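Local coordinates for putative transcriptional regulator protein, LacI family (Rhizobium etli, PDB 3MIZ) that probably acts as a LacI-family transcriptional repressor that binds cis-regulatory DNA, at residues Met208-Gln211 against Ile212-Ala216; Met240-Lys243 against Pro244-Thr248. All coordinates share one frame; numbering follows the deposited sequence.

Interaction 1, two successive turns of helix 206-217, and interaction 2, the loop that leads into strand 248-250, belong to the same periplasmic-binding-protein-like domain, with centres about 11 Å apart. Tyr213 joins them. Its OH lies 2.8 Å from Pro244 O, a probable hydrogen bond, and also packs 3.6 Å from Leu246 CD1, while its CE2 touches Leu242 CB at 3.6 Å. Both interactions meet the second subunit: Ile210 and Ile214 of the helix pack on Leu242 of that subunit, and Leu242 of the loop packs on Ile210 of the partner chain. The helix and the cis-proline loop thus both line the contact with the second subunit.

Interaction 1 (Met208-Gln211 against Ile212-Ala216); sequences MAIQ and IYIAA
Ala209 and Tyr213 pair one turn apart on helix 206-217, an alpha-helix of the periplasmic-binding-protein-like fold, and their backbone bond belongs to an i to i+4 ladder. Tyr213 N reaches Ala209 O at 2.8 Å, nearly in line with the carbonyl. The next two rungs, Ile214 N to Ile210 O at 3.2 Å and Ala215 N to Gln211 O at 2.9 Å, bring the donor in tilted from the carbonyl plane, by 24° and 30°. The rung from Ile212 N to O of Met208, a selenomethionine, is weak at 3.4 Å.

Apolar contact follows the same spacing. Ile210 CG2 meets Ile214 CD1 at 4.3 Å, so the two isoleucines make a ridge that packs on the second subunit. Ile212 turns to another side of the helix, toward Ser203 and Ile137 of the central sheet; with CG1 beside the backbone N (chi1 -58°), that branch lies 3.5 Å from Met208 O.

Two polar side chains are satisfied by other parts of the chain. The extended Gln211 carries its amide to helix 184-192 and the strand before it, where OE1 accepts from Phe185 N and NE2 bonds Asn182 OD1. Tyr213 has its polar partner in Pro244 O. At the other end of that side chain the ring sits obliquely to a backbone carbonyl, Tyr213 CD1 lying 3.3 Å from Ala209 O.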
HETATM    1  N   MSE A 208      -7.575  -7.005   7.253  1.00 12.51           N
HETATM    2  CA  MSE A 208      -8.475  -7.221   8.390  1.00 10.20           C
HETATM    3  C   MSE A 208      -7.894  -8.190   9.431  1.00 12.15           C
HETATM    4  O   MSE A 208      -8.221  -8.111  10.626  1.00 13.60           O
HETATM    5  CB  MSE A 208      -9.818  -7.779   7.889  1.00 14.28           C
HETATM    6  CG  MSE A 208     -10.606  -6.876   6.944  1.00 15.67           C
HETATM    7 SE   MSE A 208     -12.140  -7.829   6.183  1.00 24.05          SE
HETATM    8  CE  MSE A 208     -13.182  -7.945   7.785  1.00 16.71           C
ATOM      9  N   ALA A 209      -7.048  -9.111   8.978  1.00 11.67           N
ATOM     10  CA  ALA A 209      -6.441 -10.100   9.870  1.00 13.33           C
ATOM     11  C   ALA A 209      -5.624  -9.450  10.972  1.00 13.30           C
ATOM     12  O   ALA A 209      -5.496 -10.011  12.055  1.00 14.29           O
ATOM     13  CB  ALA A 209      -5.563 -11.075   9.082  1.00 11.02           C
ATOM     14  N   ILE A 210      -5.061  -8.274  10.701  1.00 12.88           N
ATOM     15  CA  ILE A 210      -4.283  -7.594  11.725  1.00 10.14           C
ATOM     16  C   ILE A 210      -5.141  -7.405  12.978  1.00 12.02           C
ATOM     17  O   ILE A 210      -4.699  -7.687  14.088  1.00 11.26           O
ATOM     18  CB  ILE A 210      -3.800  -6.201  11.263  1.00  8.94           C
ATOM     19  CG1 ILE A 210      -2.831  -6.336  10.083  1.00  9.44           C
ATOM     20  CG2 ILE A 210      -3.086  -5.493  12.425  1.00 11.57           C
ATOM     21  CD1 ILE A 210      -2.519  -4.999   9.404  1.00 14.32           C
ATOM     22  N   GLN A 211      -6.369  -6.927  12.794  1.00 11.06           N
ATOM     23  CA  GLN A 211      -7.271  -6.690  13.924  1.00 13.24           C
ATOM     24  C   GLN A 211      -7.741  -7.968  14.607  1.00 12.53           C
ATOM     25  O   GLN A 211      -7.979  -7.973  15.822  1.00 12.93           O
ATOM     26  CB  GLN A 211      -8.484  -5.875  13.470  1.00 12.71           C
ATOM     27  CG  GLN A 211      -8.106  -4.481  12.993  1.00 14.44           C
ATOM     28  CD  GLN A 211      -9.313  -3.626  12.690  1.00 13.24           C
ATOM     29  OE1 GLN A 211     -10.143  -3.368  13.570  1.00 12.57           O
ATOM     30  NE2 GLN A 211      -9.422  -3.179  11.445  1.00 12.21           N
ATOM     31  N   ILE A 212      -7.883  -9.043  13.831  1.00 11.57           N
ATOM     32  CA  ILE A 212      -8.315 -10.332  14.370  1.00 12.39           C
ATOM     33  C   ILE A 212      -7.178 -10.966  15.194  1.00 13.27           C
ATOM     34  O   ILE A 212      -7.420 -11.628  16.203  1.00 14.74           O
ATOM     35  CB  ILE A 212      -8.749 -11.284  13.226  1.00 11.08           C
ATOM     36  CG1 ILE A 212      -9.882 -10.627  12.424  1.00 12.32           C
ATOM     37  CG2 ILE A 212      -9.241 -12.615  13.801  1.00 14.75           C
ATOM     38  CD1 ILE A 212     -10.291 -11.371  11.178  1.00 11.73           C
ATOM     39  N   TYR A 213      -5.937 -10.778  14.755  1.00 12.20           N
ATOM     40  CA  TYR A 213      -4.794 -11.313  15.502  1.00 13.38           C
ATOM     41  C   TYR A 213      -4.761 -10.632  16.862  1.00 12.05           C
ATOM     42  O   TYR A 213      -4.604 -11.283  17.894  1.00 13.80           O
ATOM     43  CB  TYR A 213      -3.476 -11.008  14.780  1.00 11.97           C
ATOM     44  CG  TYR A 213      -2.948 -12.132  13.912  1.00 15.64           C
ATOM     45  CD1 TYR A 213      -3.721 -12.681  12.891  1.00 14.82           C
ATOM     46  CD2 TYR A 213      -1.643 -12.600  14.078  1.00 15.06           C
ATOM     47  CE1 TYR A 213      -3.206 -13.668  12.048  1.00 16.29           C
ATOM     48  CE2 TYR A 213      -1.116 -13.580  13.240  1.00 16.50           C
ATOM     49  CZ  TYR A 213      -1.900 -14.108  12.229  1.00 15.04           C
ATOM     50  OH  TYR A 213      -1.373 -15.061  11.388  1.00 16.94           O
ATOM     51  N   ILE A 214      -4.901  -9.309  16.853  1.00 10.99           N
ATOM     52  CA  ILE A 214      -4.865  -8.531  18.086  1.00 12.77           C
ATOM     53  C   ILE A 214      -6.052  -8.865  18.985  1.00 14.34           C
ATOM     54  O   ILE A 214      -5.904  -8.979  20.204  1.00 13.37           O
ATOM     55  CB  ILE A 214      -4.821  -7.016  17.781  1.00 13.74           C
ATOM     56  CG1 ILE A 214      -3.541  -6.705  16.977  1.00 15.41           C
ATOM     57  CG2 ILE A 214      -4.840  -6.203  19.079  1.00 14.56           C
ATOM     58  CD1 ILE A 214      -3.343  -5.253  16.667  1.00 17.75           C
ATOM     59  N   ALA A 215      -7.224  -9.038  18.381  1.00 12.25           N
ATOM     60  CA  ALA A 215      -8.411  -9.388  19.147  1.00 14.42           C
ATOM     61  C   ALA A 215      -8.185 -10.717  19.883  1.00 13.71           C
ATOM     62  O   ALA A 215      -8.482 -10.841  21.067  1.00 17.55           O
ATOM     63  CB  ALA A 215      -9.611  -9.502  18.217  1.00 12.21           C
ATOM     64  N   ALA A 216      -7.653 -11.707  19.178  1.00 16.25           N
ATOM     65  CA  ALA A 216      -7.408 -13.016  19.781  1.00 16.84           C
ATOM     66  C   ALA A 216      -6.352 -12.973  20.887  1.00 18.60           C
ATOM     67  O   ALA A 216      -6.568 -13.505  21.983  1.00 17.29           O
ATOM     68  CB  ALA A 216      -7.003 -14.017  18.704  1.00 15.80           C
TER

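Interaction 2 (Met240-Lys243 against Pro244-Thr248); sequences MALK and PELTT
Pro244 follows Lys243 through a cis peptide bond that sharply turns the loop and brings their CA atoms to 2.9 Å. Leu242 O and Pro244 O lie 3.3 Å apart without a bond between them.

Glu245 comes next, its chain bent at chi2 (-69°) so that the carboxylate folds back over the preceding residues. OE1 lies 3.3 Å from Met240 CA, and OE2 is 3.7 Å from CG of Met240, a selenomethionine. Lys243 runs alongside, pointing the same way, and its NZ makes a long salt bridge to Glu245 OE1 at 3.8 Å. Glu245 OE1 also lies 3.0 Å from Leu242 O, another acceptor, with no bond between the two. An alanine in place of Glu245 would probably leave the Lys243 ammonium without this mate and uncover one side of Met240.

Leu246 lies side by side with Leu242, CD2 to CD1 at 4.0 Å, and also packs on Ala209 of helix 206-217. Pro244 rests on helix 223-226, and beyond Leu246 the chain enters strand 248-250, where Thr248 makes backbone hydrogen bonds with Val285 of strand 277-285.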
HETATM    1  N   MSE A 240       3.513 -11.092   5.940  1.00 26.14           N
HETATM    2  CA  MSE A 240       4.836 -11.354   6.483  1.00 31.02           C
HETATM    3  C   MSE A 240       5.186 -10.508   7.709  1.00 29.94           C
HETATM    4  O   MSE A 240       6.302 -10.590   8.234  1.00 29.06           O
HETATM    5  CB  MSE A 240       5.886 -11.157   5.397  1.00 38.72           C
HETATM    6  CG  MSE A 240       5.775 -12.172   4.278  1.00 47.90           C
HETATM    7 SE   MSE A 240       7.148 -11.925   2.971  1.00 64.65          SE
HETATM    8  CE  MSE A 240       8.509 -13.057   3.765  1.00 58.35           C
ATOM      9  N   ALA A 241       4.235  -9.694   8.156  1.00 25.35           N
ATOM     10  CA  ALA A 241       4.426  -8.863   9.337  1.00 23.08           C
ATOM     11  C   ALA A 241       3.822  -9.623  10.512  1.00 21.65           C
ATOM     12  O   ALA A 241       4.399  -9.691  11.596  1.00 22.25           O
ATOM     13  CB  ALA A 241       3.719  -7.516   9.165  1.00 21.44           C
ATOM     14  N   LEU A 242       2.649 -10.200  10.287  1.00 18.76           N
ATOM     15  CA  LEU A 242       1.979 -10.958  11.330  1.00 17.99           C
ATOM     16  C   LEU A 242       2.788 -12.205  11.657  1.00 17.90           C
ATOM     17  O   LEU A 242       3.411 -12.814  10.780  1.00 18.03           O
ATOM     18  CB  LEU A 242       0.572 -11.370  10.882  1.00 15.73           C
ATOM     19  CG  LEU A 242      -0.370 -10.239  10.451  1.00 15.32           C
ATOM     20  CD1 LEU A 242      -1.666 -10.829   9.912  1.00 16.11           C
ATOM     21  CD2 LEU A 242      -0.636  -9.307  11.626  1.00 17.37           C
ATOM     22  N   LYS A 243       2.787 -12.568  12.932  1.00 16.38           N
ATOM     23  CA  LYS A 243       3.483 -13.758  13.399  1.00 17.22           C
ATOM     24  C   LYS A 243       2.465 -14.458  14.286  1.00 15.32           C
ATOM     25  O   LYS A 243       1.936 -13.854  15.220  1.00 17.05           O
ATOM     26  CB  LYS A 243       4.718 -13.381  14.228  1.00 18.13           C
ATOM     27  CG  LYS A 243       5.706 -12.458  13.524  1.00 18.43           C
ATOM     28  CD  LYS A 243       6.385 -13.130  12.341  1.00 22.52           C
ATOM     29  CE  LYS A 243       7.376 -12.183  11.674  1.00 22.23           C
ATOM     30  NZ  LYS A 243       8.096 -12.814  10.535  1.00 23.70           N
ATOM     31  N   PRO A 244       2.169 -15.735  14.008  1.00 16.68           N
ATOM     32  CA  PRO A 244       2.729 -16.555  12.926  1.00 16.01           C
ATOM     33  C   PRO A 244       2.389 -16.045  11.532  1.00 16.71           C
ATOM     34  O   PRO A 244       1.396 -15.326  11.340  1.00 15.13           O
ATOM     35  CB  PRO A 244       2.115 -17.925  13.187  1.00 17.39           C
ATOM     36  CG  PRO A 244       0.757 -17.569  13.713  1.00 14.94           C
ATOM     37  CD  PRO A 244       1.072 -16.448  14.689  1.00 13.90           C
ATOM     38  N   GLU A 245       3.224 -16.414  10.561  1.00 16.91           N
ATOM     39  CA  GLU A 245       3.024 -16.023   9.170  1.00 19.03           C
ATOM     40  C   GLU A 245       1.616 -16.451   8.750  1.00 15.16           C
ATOM     41  O   GLU A 245       1.217 -17.588   8.976  1.00 13.48           O
ATOM     42  CB  GLU A 245       4.067 -16.707   8.280  1.00 22.46           C
ATOM     43  CG  GLU A 245       5.484 -16.209   8.479  1.00 31.57           C
ATOM     44  CD  GLU A 245       5.676 -14.786   7.987  1.00 37.05           C
ATOM     45  OE1 GLU A 245       5.021 -13.873   8.532  1.00 38.68           O
ATOM     46  OE2 GLU A 245       6.483 -14.582   7.050  1.00 39.28           O
ATOM     47  N   LEU A 246       0.887 -15.534   8.123  1.00 14.65           N
ATOM     48  CA  LEU A 246      -0.497 -15.770   7.701  1.00 13.94           C
ATOM     49  C   LEU A 246      -0.730 -16.649   6.473  1.00 11.86           C
ATOM     50  O   LEU A 246      -0.242 -16.356   5.376  1.00 14.58           O
ATOM     51  CB  LEU A 246      -1.184 -14.422   7.472  1.00 12.18           C
ATOM     52  CG  LEU A 246      -2.689 -14.411   7.200  1.00 14.01           C
ATOM     53  CD1 LEU A 246      -3.451 -14.891   8.430  1.00 14.31           C
ATOM     54  CD2 LEU A 246      -3.117 -12.997   6.845  1.00 16.34           C
ATOM     55  N   THR A 247      -1.491 -17.721   6.661  1.00 11.43           N
ATOM     56  CA  THR A 247      -1.836 -18.611   5.559  1.00 12.02           C
ATOM     57  C   THR A 247      -2.952 -17.878   4.813  1.00 12.76           C
ATOM     58  O   THR A 247      -3.908 -17.409   5.427  1.00  9.73           O
ATOM     59  CB  THR A 247      -2.305 -19.962   6.093  1.00 14.37           C
ATOM     60  OG1 THR A 247      -1.168 -20.654   6.640  1.00 13.21           O
ATOM     61  CG2 THR A 247      -2.931 -20.800   4.983  1.00 13.27           C
ATOM     62  N   THR A 248      -2.838 -17.781   3.493  1.00 13.44           N
ATOM     63  CA  THR A 248      -3.821 -17.008   2.737  1.00 13.76           C
ATOM     64  C   THR A 248      -3.992 -17.509   1.305  1.00 15.74           C
ATOM     65  O   THR A 248      -3.446 -18.544   0.923  1.00 14.53           O
ATOM     66  CB  THR A 248      -3.364 -15.512   2.727  1.00 13.65           C
ATOM     67  OG1 THR A 248      -4.389 -14.667   2.193  1.00 13.85           O
ATOM     68  CG2 THR A 248      -2.103 -15.353   1.885  1.00 13.30           C
TER